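Long-range contacts in protein adenylyltransferase VopS (Vibrio parahaemolyticus, PDB 3LET), which transfers AMP from ATP to a specific threonine of host Rho GTPases RhoA, Rac and Cdc42, preventing their interaction with effectors and so inhibiting actin assembly in infected cells: residues N44-L49 against A107-N112; L64-M69 against V98-G103; E71-T76 against Q119-F124; K92-R97 against S237-E242. All coordinates share one frame; numbering follows the deposited sequence.

Contact 1. Residues N44-L49 against A107-N112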
loop_
_atom_site.group_PDB
_atom_site.type_symbol
_atom_site.label_atom_id
_atom_site.label_comp_id
_atom_site.label_asym_id
_atom_site.label_seq_id
_atom_site.Cartn_x
_atom_site.Cartn_y
_atom_site.Cartn_z
ATOM N N ASN A 44 -9.524 5.638 29.527
ATOM C CA ASN A 44 -10.602 5.851 30.501
ATOM C C ASN A 44 -10.213 6.880 31.582
ATOM O O ASN A 44 -11.073 7.527 32.193
ATOM C CB ASN A 44 -10.967 4.531 31.139
ATOM C CG ASN A 44 -11.766 3.640 30.208
ATOM O OD1 ASN A 44 -12.355 4.111 29.232
ATOM N ND2 ASN A 44 -11.796 2.355 30.505
ATOM N N ALA A 45 -8.916 7.043 31.790
ATOM C CA ALA A 45 -8.397 8.014 32.758
ATOM C C ALA A 45 -8.535 9.467 32.296
ATOM O O ALA A 45 -8.555 10.383 33.126
ATOM C CB ALA A 45 -6.942 7.701 33.092
ATOM N N PHE A 46 -8.660 9.690 30.991
ATOM C CA PHE A 46 -8.694 11.066 30.476
ATOM C C PHE A 46 -9.878 11.870 31.033
ATOM O O PHE A 46 -9.731 13.076 31.320
ATOM C CB PHE A 46 -8.686 11.096 28.928
ATOM C CG PHE A 46 -7.291 11.025 28.325
ATOM C CD1 PHE A 46 -6.503 9.906 28.509
ATOM C CD2 PHE A 46 -6.792 12.074 27.560
ATOM C CE1 PHE A 46 -5.217 9.837 27.943
ATOM C CE2 PHE A 46 -5.498 12.027 26.994
ATOM C CZ PHE A 46 -4.708 10.907 27.201
ATOM N N ALA A 47 -11.027 11.206 31.222
ATOM C CA ALA A 47 -12.238 11.885 31.704
ATOM C C ALA A 47 -12.015 12.406 33.115
ATOM O O ALA A 47 -12.688 13.340 33.575
ATOM C CB ALA A 47 -13.446 10.915 31.683
ATOM N N LYS A 48 -11.062 11.794 33.800
ATOM C CA LYS A 48 -10.819 12.085 35.203
ATOM C C LYS A 48 -9.857 13.249 35.434
ATOM O O LYS A 48 -9.629 13.658 36.577
ATOM C CB LYS A 48 -10.259 10.829 35.855
ATOM C CG LYS A 48 -11.165 9.600 35.664
ATOM C CD LYS A 48 -10.542 8.356 36.298
ATOM C CE LYS A 48 -11.409 7.107 36.097
ATOM N NZ LYS A 48 -12.707 7.193 36.824
ATOM N N LEU A 49 -9.287 13.792 34.362
ATOM C CA LEU A 49 -8.269 14.816 34.486
ATOM C C LEU A 49 -8.923 16.147 34.764
ATOM O O LEU A 49 -9.956 16.482 34.181
ATOM C CB LEU A 49 -7.436 14.912 33.207
ATOM C CG LEU A 49 -6.712 13.607 32.870
ATOM C CD1 LEU A 49 -5.900 13.771 31.592
ATOM C CD2 LEU A 49 -5.821 13.174 34.030
ATOM N N ALA A 107 -9.817 15.898 23.470
ATOM C CA ALA A 107 -11.200 16.204 23.829
ATOM C C ALA A 107 -12.099 14.975 23.694
ATOM O O ALA A 107 -12.927 14.706 24.543
ATOM C CB ALA A 107 -11.725 17.355 22.988
ATOM N N ALA A 108 -11.947 14.220 22.617
ATOM C CA ALA A 108 -12.721 12.997 22.468
ATOM C C ALA A 108 -12.274 11.927 23.452
ATOM O O ALA A 108 -13.091 11.156 23.911
ATOM C CB ALA A 108 -12.647 12.473 21.037
ATOM N N ALA A 109 -10.988 11.869 23.792
ATOM C CA ALA A 109 -10.536 10.901 24.788
ATOM C C ALA A 109 -11.206 11.170 26.139
ATOM O O ALA A 109 -11.485 10.250 26.902
ATOM C CB ALA A 109 -9.026 10.946 24.941
ATOM N N GLN A 110 -11.444 12.441 26.439
ATOM C CA GLN A 110 -12.081 12.816 27.693
ATOM C C GLN A 110 -13.556 12.469 27.667
ATOM O O GLN A 110 -14.113 11.968 28.652
ATOM C CB GLN A 110 -11.978 14.327 27.876
ATOM C CG GLN A 110 -10.612 14.859 28.247
ATOM C CD GLN A 110 -10.648 16.378 28.279
ATOM O OE1 GLN A 110 -10.644 17.033 27.246
ATOM N NE2 GLN A 110 -10.722 16.931 29.458
ATOM N N LYS A 111 -14.182 12.744 26.528
ATOM C CA LYS A 111 -15.646 12.758 26.420
ATOM C C LYS A 111 -16.288 11.441 25.973
ATOM O O LYS A 111 -17.319 11.044 26.509
ATOM C CB LYS A 111 -16.088 13.878 25.471
ATOM C CG LYS A 111 -16.045 15.266 26.084
ATOM C CD LYS A 111 -16.688 16.283 25.164
ATOM C CE LYS A 111 -17.177 17.500 25.927
ATOM N NZ LYS A 111 -18.014 18.385 25.071
ATOM N N ASN A 112 -15.730 10.775 24.965
ATOM C CA ASN A 112 -16.368 9.563 24.479
ATOM C C ASN A 112 -15.417 8.658 23.711
ATOM O O ASN A 112 -15.605 8.437 22.505
ATOM C CB ASN A 112 -17.565 9.931 23.585
ATOM C CG ASN A 112 -17.143 10.503 22.220
ATOM O OD1 ASN A 112 -16.029 11.009 22.050
ATOM N ND2 ASN A 112 -18.044 10.418 21.245
HETATM O O HOH W 1 -11.000 15.447 31.808
HETATM O O HOH W 2 -11.848 9.027 29.188
#
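The Phe46 ring meets the methyl of Ala109 obliquely: CD2 of Phe46 lies 3.6 Å from CB of Ala109, while the far end of the ring runs on past it, away from 107-112. The base of the same side chain rests on the backbone, with Phe46 CB 3.6 Å from Ala109 O. The other flat group, the amide of Gln110, comes no closer to 44-49 than its stem does, CG of Gln110 sitting 3.7 Å from Phe46 O. Small residues let the two chains come very near. The CA atoms of Ala47 and Gln110 are 4.1 Å apart, and the Ala47 methyl presses on Gln110 O at 3.3 Å.

No direct hydrogen bond crosses the contact; two waters do the polar work. One accepts from Gln110 NE2 at 2.8 Å and lies within hydrogen-bonding distance of Phe46 O and Leu49 O, which suits a glutamine, whose chain, extended beyond CG, is long enough to bring the amide to this water. The second water donates to Ala109 O at 2.6 Å and accepts a weak bond from Ala47 N, bridging two backbones.

This is plain packing within the helical N-terminal region. Phe46 and Ala47, which follow on from helix 39-45, lie against Ala109 and Gln110 of helix 105-111. Helix 58-75 receives the Phe46 ring on Leu61, Leu64 and Ala65, and Val54 of helix 51-56 touches both Leu49 and Gln110.

Contact 2. Residues L64-M69 against V98-G103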
loop_
_atom_site.group_PDB
_atom_site.type_symbol
_atom_site.label_atom_id
_atom_site.label_comp_id
_atom_site.label_asym_id
_atom_site.label_seq_id
_atom_site.Cartn_x
_atom_site.Cartn_y
_atom_site.Cartn_z
ATOM N N LEU A 64 -0.143 11.040 24.066
ATOM C CA LEU A 64 -0.543 9.876 24.835
ATOM C C LEU A 64 -1.890 9.345 24.354
ATOM O O LEU A 64 -2.050 8.141 24.226
ATOM C CB LEU A 64 -0.612 10.223 26.317
ATOM C CG LEU A 64 -1.056 9.088 27.243
ATOM C CD1 LEU A 64 -0.138 7.848 27.135
ATOM C CD2 LEU A 64 -1.140 9.573 28.705
ATOM N N ALA A 65 -2.838 10.230 24.043
ATOM C CA ALA A 65 -4.127 9.766 23.533
ATOM C C ALA A 65 -3.933 9.027 22.219
ATOM O O ALA A 65 -4.540 7.980 21.971
ATOM C CB ALA A 65 -5.109 10.927 23.358
ATOM N N GLU A 66 -3.092 9.591 21.359
ATOM C CA GLU A 66 -2.830 8.962 20.077
ATOM C C GLU A 66 -2.168 7.595 20.276
ATOM O O GLU A 66 -2.557 6.611 19.633
ATOM C CB GLU A 66 -1.945 9.894 19.248
ATOM C CG GLU A 66 -1.569 9.335 17.909
ATOM C CD GLU A 66 -0.653 10.282 17.157
ATOM O OE1 GLU A 66 -1.053 11.444 16.948
ATOM O OE2 GLU A 66 0.461 9.860 16.793
ATOM N N ARG A 67 -1.165 7.513 21.139
ATOM C CA ARG A 67 -0.518 6.215 21.399
ATOM C C ARG A 67 -1.519 5.182 21.914
ATOM O O ARG A 67 -1.503 4.015 21.479
ATOM C CB ARG A 67 0.608 6.336 22.438
ATOM C CG ARG A 67 1.821 7.123 22.010
ATOM C CD ARG A 67 2.871 7.118 23.129
ATOM N NE ARG A 67 3.559 5.834 23.233
ATOM C CZ ARG A 67 4.491 5.547 24.142
ATOM N NH1 ARG A 67 4.844 6.436 25.055
ATOM N NH2 ARG A 67 5.073 4.361 24.143
ATOM N N ALA A 68 -2.382 5.586 22.855
ATOM C CA ALA A 68 -3.280 4.613 23.492
ATOM C C ALA A 68 -4.373 4.182 22.510
ATOM O O ALA A 68 -4.716 2.990 22.415
ATOM C CB ALA A 68 -3.939 5.198 24.777
ATOM N N MET A 69 -4.916 5.140 21.766
ATOM C CA MET A 69 -5.892 4.795 20.710
ATOM C C MET A 69 -5.313 3.859 19.664
ATOM O O MET A 69 -5.977 2.896 19.223
ATOM C CB MET A 69 -6.356 6.054 20.026
ATOM C CG MET A 69 -7.100 6.871 21.035
ATOM S SD MET A 69 -8.774 6.424 20.838
ATOM C CE MET A 69 -9.127 7.895 19.879
ATOM N N VAL A 98 -5.334 6.879 10.852
ATOM C CA VAL A 98 -6.771 6.815 11.093
ATOM C C VAL A 98 -7.076 7.466 12.439
ATOM O O VAL A 98 -8.037 8.227 12.570
ATOM C CB VAL A 98 -7.258 5.349 11.010
ATOM C CG1 VAL A 98 -8.654 5.152 11.630
ATOM C CG2 VAL A 98 -7.262 4.911 9.509
ATOM N N VAL A 99 -6.241 7.188 13.432
ATOM C CA VAL A 99 -6.427 7.802 14.772
ATOM C C VAL A 99 -6.284 9.315 14.694
ATOM O O VAL A 99 -7.049 10.072 15.310
ATOM C CB VAL A 99 -5.396 7.259 15.787
ATOM C CG1 VAL A 99 -5.364 8.149 17.085
ATOM C CG2 VAL A 99 -5.743 5.849 16.138
ATOM N N LYS A 100 -5.306 9.779 13.932
ATOM C CA LYS A 100 -5.148 11.222 13.747
ATOM C C LYS A 100 -6.380 11.812 13.098
ATOM O O LYS A 100 -6.784 12.928 13.435
ATOM C CB LYS A 100 -3.880 11.550 12.920
ATOM C CG LYS A 100 -2.590 11.372 13.731
ATOM C CD LYS A 100 -1.335 11.601 12.892
ATOM C CE LYS A 100 -0.063 11.500 13.734
ATOM N NZ LYS A 100 0.134 12.685 14.610
ATOM N N ASP A 101 -6.987 11.083 12.167
ATOM C CA ASP A 101 -8.081 11.649 11.370
ATOM C C ASP A 101 -9.423 11.512 12.048
ATOM O O ASP A 101 -10.281 12.369 11.880
ATOM C CB ASP A 101 -8.185 10.962 9.999
ATOM C CG ASP A 101 -7.070 11.384 9.049
ATOM O OD1 ASP A 101 -6.313 12.310 9.417
ATOM O OD2 ASP A 101 -6.957 10.798 7.942
ATOM N N TYR A 102 -9.608 10.425 12.797
ATOM C CA TYR A 102 -10.927 10.071 13.327
ATOM C C TYR A 102 -10.968 9.987 14.849
ATOM O O TYR A 102 -12.039 9.876 15.428
ATOM C CB TYR A 102 -11.338 8.700 12.807
ATOM C CG TYR A 102 -11.617 8.666 11.327
ATOM C CD1 TYR A 102 -12.865 9.021 10.831
ATOM C CD2 TYR A 102 -10.635 8.258 10.426
ATOM C CE1 TYR A 102 -13.142 8.969 9.471
ATOM C CE2 TYR A 102 -10.898 8.212 9.046
ATOM C CZ TYR A 102 -12.158 8.568 8.590
ATOM O OH TYR A 102 -12.434 8.530 7.247
ATOM N N GLY A 103 -9.800 9.983 15.478
ATOM C CA GLY A 103 -9.680 9.732 16.909
ATOM C C GLY A 103 -10.222 10.862 17.793
ATOM O O GLY A 103 -10.651 10.622 18.917
#
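A salt bridge between Glu66 and Lys100 ties helix 58-75 to helix 88-102 in the all-helical N-terminal region of VopS. Lys100 NZ donates to Glu66 OE1 at 2.9 Å, meeting it on the syn side of the carboxylate but 25° out of its plane. Both chains must reach to make it. Glu66 sends CG anti to its own nitrogen and stays extended beyond it, while Lys100 runs straight until a final bend at chi4 brings NZ round to the acid. The two chains cross at a slant, which also brings Lys100 CE to 3.4 Å from Glu66 OE1. Long charged residues suit this margin, where Lys100 is exposed and Glu66 partly so.

Inside the bridge the packing turns apolar. The axes of the two short helical segments are 9.9 Å apart at closest and their directions differ by 121°, a steep crossing that concentrates the contact on a few residues. Val99 points at the other helix and sets both its methyls against Met69 CB, CG1 at 3.7 Å; the same CG1 lies beside the backbone of Glu66. A branched valine fills this place without needing length. Met120 of helix 113-139 packs on Val99 and Met69 alike. Beyond Val99, Met69 bends at chi2 (-93°) and chi3, both away from the usual staggered values, to lay its methyl on the bare backbone of Gly103, where Met69 CE is 3.3 Å from Gly103 O.

Contact 3. Residues E71-T76 against Q119-F124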
loop_
_atom_site.group_PDB
_atom_site.type_symbol
_atom_site.label_atom_id
_atom_site.label_comp_id
_atom_site.label_asym_id
_atom_site.label_seq_id
_atom_site.Cartn_x
_atom_site.Cartn_y
_atom_site.Cartn_z
ATOM N N GLU A 71 -2.800 1.713 20.034
ATOM C CA GLU A 71 -2.658 0.385 20.661
ATOM C C GLU A 71 -4.002 -0.327 20.765
ATOM O O GLU A 71 -4.099 -1.498 20.453
ATOM C CB GLU A 71 -2.035 0.500 22.057
ATOM C CG GLU A 71 -0.554 0.887 21.944
ATOM C CD GLU A 71 0.039 1.304 23.265
ATOM O OE1 GLU A 71 -0.563 1.003 24.301
ATOM O OE2 GLU A 71 1.114 1.929 23.243
ATOM N N VAL A 72 -5.048 0.376 21.182
ATOM C CA VAL A 72 -6.362 -0.271 21.245
ATOM C C VAL A 72 -6.733 -0.747 19.841
ATOM O O VAL A 72 -7.208 -1.872 19.659
ATOM C CB VAL A 72 -7.453 0.674 21.762
ATOM C CG1 VAL A 72 -8.831 0.032 21.593
ATOM C CG2 VAL A 72 -7.198 0.990 23.237
ATOM N N MET A 73 -6.542 0.119 18.857
ATOM C CA MET A 73 -7.015 -0.201 17.505
ATOM C C MET A 73 -6.267 -1.422 16.938
ATOM O O MET A 73 -6.839 -2.229 16.214
ATOM C CB MET A 73 -6.839 1.000 16.569
ATOM C CG MET A 73 -7.904 2.091 16.732
ATOM S SD MET A 73 -9.617 1.486 16.835
ATOM C CE MET A 73 -9.872 0.791 15.214
ATOM N N LEU A 74 -4.983 -1.553 17.237
ATOM C CA LEU A 74 -4.229 -2.692 16.705
ATOM C C LEU A 74 -4.701 -4.023 17.307
ATOM O O LEU A 74 -4.468 -5.094 16.722
ATOM C CB LEU A 74 -2.723 -2.496 16.975
ATOM C CG LEU A 74 -2.082 -1.372 16.161
ATOM C CD1 LEU A 74 -0.713 -0.993 16.761
ATOM C CD2 LEU A 74 -1.920 -1.792 14.672
ATOM N N GLU A 75 -5.340 -3.989 18.483
ATOM C CA GLU A 75 -5.821 -5.239 19.065
ATOM C C GLU A 75 -7.290 -5.554 18.726
ATOM O O GLU A 75 -7.803 -6.588 19.150
ATOM C CB GLU A 75 -5.633 -5.241 20.582
ATOM C CG GLU A 75 -4.178 -5.155 21.008
ATOM C CD GLU A 75 -3.302 -6.210 20.337
ATOM O OE1 GLU A 75 -3.689 -7.400 20.355
ATOM O OE2 GLU A 75 -2.230 -5.849 19.793
ATOM N N THR A 76 -7.975 -4.675 18.001
ATOM C CA THR A 76 -9.376 -4.967 17.619
ATOM C C THR A 76 -9.407 -6.079 16.573
ATOM O O THR A 76 -8.389 -6.369 15.924
ATOM C CB THR A 76 -10.098 -3.737 17.026
ATOM O OG1 THR A 76 -9.418 -3.295 15.852
ATOM C CG2 THR A 76 -10.143 -2.570 18.046
ATOM N N GLN A 119 -16.133 3.843 15.879
ATOM C CA GLN A 119 -16.120 4.447 14.555
ATOM C C GLN A 119 -14.888 4.025 13.775
ATOM O O GLN A 119 -14.975 3.752 12.585
ATOM C CB GLN A 119 -16.188 5.972 14.643
ATOM C CG GLN A 119 -17.536 6.461 15.176
ATOM C CD GLN A 119 -17.534 7.926 15.532
ATOM O OE1 GLN A 119 -16.570 8.436 16.095
ATOM N NE2 GLN A 119 -18.624 8.613 15.212
ATOM N N MET A 120 -13.741 3.985 14.441
ATOM C CA MET A 120 -12.507 3.599 13.763
ATOM C C MET A 120 -12.490 2.112 13.386
ATOM O O MET A 120 -11.867 1.719 12.399
ATOM C CB MET A 120 -11.293 3.993 14.591
ATOM C CG MET A 120 -11.094 5.502 14.578
ATOM S SD MET A 120 -9.614 6.036 15.416
ATOM C CE MET A 120 -9.881 5.391 17.057
ATOM N N GLN A 121 -13.166 1.267 14.152
ATOM C CA GLN A 121 -13.294 -0.129 13.716
ATOM C C GLN A 121 -14.112 -0.218 12.448
ATOM O O GLN A 121 -13.846 -1.082 11.601
ATOM C CB GLN A 121 -13.918 -1.008 14.805
ATOM C CG GLN A 121 -12.948 -1.264 15.949
ATOM C CD GLN A 121 -13.563 -2.071 17.070
ATOM O OE1 GLN A 121 -13.590 -3.310 17.035
ATOM N NE2 GLN A 121 -14.087 -1.374 18.064
ATOM N N ALA A 122 -15.117 0.640 12.291
ATOM C CA ALA A 122 -15.849 0.637 11.021
ATOM C C ALA A 122 -14.950 1.117 9.870
ATOM O O ALA A 122 -15.021 0.588 8.762
ATOM C CB ALA A 122 -17.138 1.491 11.125
ATOM N N VAL A 123 -14.084 2.102 10.125
ATOM C CA VAL A 123 -13.163 2.567 9.089
ATOM C C VAL A 123 -12.239 1.412 8.692
ATOM O O VAL A 123 -12.074 1.143 7.521
ATOM C CB VAL A 123 -12.324 3.782 9.557
ATOM C CG1 VAL A 123 -11.184 4.078 8.565
ATOM C CG2 VAL A 123 -13.229 5.016 9.744
ATOM N N PHE A 124 -11.675 0.715 9.670
ATOM C CA PHE A 124 -10.784 -0.443 9.403
ATOM C C PHE A 124 -11.538 -1.537 8.647
ATOM O O PHE A 124 -10.997 -2.146 7.706
ATOM C CB PHE A 124 -10.281 -1.066 10.723
ATOM C CG PHE A 124 -9.029 -0.434 11.298
ATOM C CD1 PHE A 124 -8.545 0.775 10.835
ATOM C CD2 PHE A 124 -8.347 -1.071 12.326
ATOM C CE1 PHE A 124 -7.416 1.340 11.371
ATOM C CE2 PHE A 124 -7.216 -0.497 12.883
ATOM C CZ PHE A 124 -6.757 0.718 12.403
#
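One methyl group, CE of Met73, is surrounded by three residues of helix 113-139 at once. It lies over a face of the Phe124 ring, 3.7 Å above the plane and displaced toward the rim, a CH-pi contact with CE 4.0 Å from the ring centroid. The same CE packs against CB of Met120 at 3.6 Å and comes within 3.5 Å of the backbone N of Gln121. An unbranched, pliable chain suits such a place: Met73 bends at both chi2 and chi3, curling its end into the groove between these neighbours. Its sulfur stands farther off the ring, 24° from the normal, making a more distant Met-aromatic contact. From the other helix Met120 crosses it, its own methyl lying beside CG and SD of Met73.

Thr76 closes the end of the interface. Its CG2 crosses the Gln121 amide at an angle, 3.6 Å from CD, and CB touches OE1; here glutamine offers a chain long enough to span to Thr76, with CG also packing on Met73 CE. Thr76 OG1 instead donates back to Met73 O at 2.8 Å, sharing that carbonyl with the backbone N of Thr76. The hydroxyl also accepts from Gly79 N, so it caps helix 77-86 just where helix 58-75 gives way to it.

Ser78 and Leu82 of helix 77-86 also pack on Phe124. With the axes of the two short helical segments 10.6 Å apart and crossing at -50°, this is buried helix-helix packing of 58-75 against 113-139 in the N-terminal region, with a Met-aromatic contact at its centre.

Contact 4. Residues K92-R97 against S237-E242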
loop_
_atom_site.group_PDB
_atom_site.type_symbol
_atom_site.label_atom_id
_atom_site.label_comp_id
_atom_site.label_asym_id
_atom_site.label_seq_id
_atom_site.Cartn_x
_atom_site.Cartn_y
_atom_site.Cartn_z
ATOM N N LYS A 92 0.399 -0.657 11.591
ATOM C CA LYS A 92 0.697 0.386 12.570
ATOM C C LYS A 92 0.679 1.769 11.920
ATOM O O LYS A 92 0.207 2.729 12.510
ATOM C CB LYS A 92 2.033 0.129 13.249
ATOM C CG LYS A 92 2.435 1.286 14.174
ATOM C CD LYS A 92 3.527 0.899 15.157
ATOM C CE LYS A 92 3.797 2.040 16.147
ATOM N NZ LYS A 92 4.678 1.639 17.289
ATOM N N SER A 93 1.241 1.898 10.712
ATOM C CA SER A 93 1.317 3.209 10.055
ATOM C C SER A 93 -0.099 3.680 9.783
ATOM O O SER A 93 -0.420 4.869 9.936
ATOM C CB SER A 93 2.056 3.134 8.691
ATOM O OG SER A 93 3.311 2.518 8.823
ATOM N N LEU A 94 -0.924 2.745 9.304
ATOM C CA LEU A 94 -2.294 3.054 8.939
ATOM C C LEU A 94 -3.070 3.441 10.191
ATOM O O LEU A 94 -3.841 4.370 10.188
ATOM C CB LEU A 94 -2.979 1.821 8.272
ATOM C CG LEU A 94 -4.440 2.061 7.870
ATOM C CD1 LEU A 94 -4.605 3.311 7.020
ATOM C CD2 LEU A 94 -4.992 0.843 7.108
ATOM N N ALA A 95 -2.887 2.670 11.245
ATOM C CA ALA A 95 -3.639 2.879 12.482
ATOM C C ALA A 95 -3.373 4.308 13.002
ATOM O O ALA A 95 -4.288 5.021 13.420
ATOM C CB ALA A 95 -3.214 1.828 13.513
ATOM N N VAL A 96 -2.111 4.722 12.974
ATOM C CA VAL A 96 -1.753 6.077 13.420
ATOM C C VAL A 96 -2.464 7.153 12.629
ATOM O O VAL A 96 -2.937 8.148 13.207
ATOM C CB VAL A 96 -0.227 6.324 13.289
ATOM C CG1 VAL A 96 0.097 7.771 13.614
ATOM C CG2 VAL A 96 0.519 5.368 14.226
ATOM N N ARG A 97 -2.546 6.979 11.302
ATOM C CA ARG A 97 -3.199 8.003 10.457
ATOM C C ARG A 97 -4.716 8.045 10.653
ATOM O O ARG A 97 -5.319 9.126 10.633
ATOM C CB ARG A 97 -2.905 7.759 8.960
ATOM C CG ARG A 97 -1.451 7.897 8.586
ATOM C CD ARG A 97 -0.846 9.190 9.103
ATOM N NE ARG A 97 -1.329 10.361 8.376
ATOM C CZ ARG A 97 -0.673 10.968 7.389
ATOM N NH1 ARG A 97 0.509 10.517 6.984
ATOM N NH2 ARG A 97 -1.205 12.034 6.804
ATOM N N SER A 237 -6.590 2.501 0.838
ATOM C CA SER A 237 -5.815 3.629 1.333
ATOM C C SER A 237 -4.449 3.523 0.670
ATOM O O SER A 237 -4.081 2.470 0.139
ATOM C CB SER A 237 -5.644 3.557 2.858
ATOM O OG SER A 237 -4.961 2.367 3.246
ATOM N N SER A 238 -3.668 4.593 0.722
ATOM C CA SER A 238 -2.352 4.541 0.129
ATOM C C SER A 238 -1.523 3.508 0.870
ATOM O O SER A 238 -0.795 2.711 0.258
ATOM C CB SER A 238 -1.668 5.915 0.163
ATOM O OG SER A 238 -1.668 6.480 1.461
ATOM N N ILE A 239 -1.612 3.515 2.196
ATOM C CA ILE A 239 -0.816 2.571 2.985
ATOM C C ILE A 239 -1.282 1.122 2.767
ATOM O O ILE A 239 -0.477 0.183 2.643
ATOM C CB ILE A 239 -0.935 2.936 4.467
ATOM C CG1 ILE A 239 -0.275 4.302 4.702
ATOM C CG2 ILE A 239 -0.329 1.829 5.365
ATOM C CD1 ILE A 239 -0.528 4.862 6.095
ATOM N N GLY A 240 -2.598 0.938 2.756
ATOM C CA GLY A 240 -3.172 -0.374 2.541
ATOM C C GLY A 240 -2.772 -0.944 1.189
ATOM O O GLY A 240 -2.386 -2.091 1.083
ATOM N N GLY A 241 -2.873 -0.151 0.134
ATOM C CA GLY A 241 -2.526 -0.673 -1.189
ATOM C C GLY A 241 -1.042 -1.044 -1.331
ATOM O O GLY A 241 -0.686 -2.067 -1.897
ATOM N N GLU A 242 -0.176 -0.205 -0.789
ATOM C CA GLU A 242 1.240 -0.490 -0.787
ATOM C C GLU A 242 1.502 -1.745 0.031
ATOM O O GLU A 242 2.314 -2.569 -0.358
ATOM C CB GLU A 242 2.010 0.699 -0.229
ATOM C CG GLU A 242 3.486 0.419 -0.000
ATOM C CD GLU A 242 4.178 1.623 0.635
ATOM O OE1 GLU A 242 4.886 2.333 -0.097
ATOM O OE2 GLU A 242 3.985 1.888 1.847
#
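Ser237 opens the second segment beside Leu94, its OG 3.9 Å from Leu94 CD1, at a nearly antiparallel helix pair that joins the N-terminal helical region to the Fic domain. The axes of the short helical segments 92-97 and 238-242 run 9.6 Å apart, with directions differing by 169°. Ser237 is the N-cap of helix 238-255. Its hydroxyl, placed between the backbone N and the carbonyl carbon (chi1 60°), accepts from Gly240 N at 2.8 Å with an N-H...O angle of 148°. It is also hydrogen-bonded to Glu127 of helix 113-139, so this buried polar atom has two partners, and a small serine can serve both while leaving room for the leucine.

Ser238 faces elsewhere, its hydroxyl bonded to Arg226 N. Ile239 then carries the contact: it points straight at helix 88-102 and inserts both branches. CG2, anti to the backbone N, meets Leu94 CB at 3.9 Å, while CD1 reaches Leu94 CA and Ser93 O, each at 3.8 Å. A beta-branched residue suits this place because its two branches can meet Leu94 and Ser93 of the antiparallel helix at once. Gly240 comes next, and its lack of a side chain leaves Ser237 OG uncrowded. Beyond the first turn the helix leads off without touching 92-97.

Tyr225 packs on Leu94 and Ile239 and makes a cation-pi contact with Arg97. Arg97 bends at chi2 and chi3 and crosses Ile239 at about a right angle, so that only its aliphatic stem touches: Arg97 CG is 4.0 Å from Ile239 CD1.

Overall arrangement
From the N terminus, the chain first passes residues 44-49, which contact 1 later joins to 107-112. Within that loop lies the whole of contact 2, which brings helix 88-102 back onto helix 58-75; the two touch where Phe46 and Ala109 meet Ala65. Contact 3 starts farther along helix 58-75 and ends on helix 113-139, so it crosses both, and Met120 packs against contact 2. Contact 4 closes the longest loop, with 139 residues between its segments, and crosses all three. Contacts 1 to 3 thus bind the N-terminal helices to one another, while contact 4 ties helix 88-102 to helix 238-255 of the Fic domain.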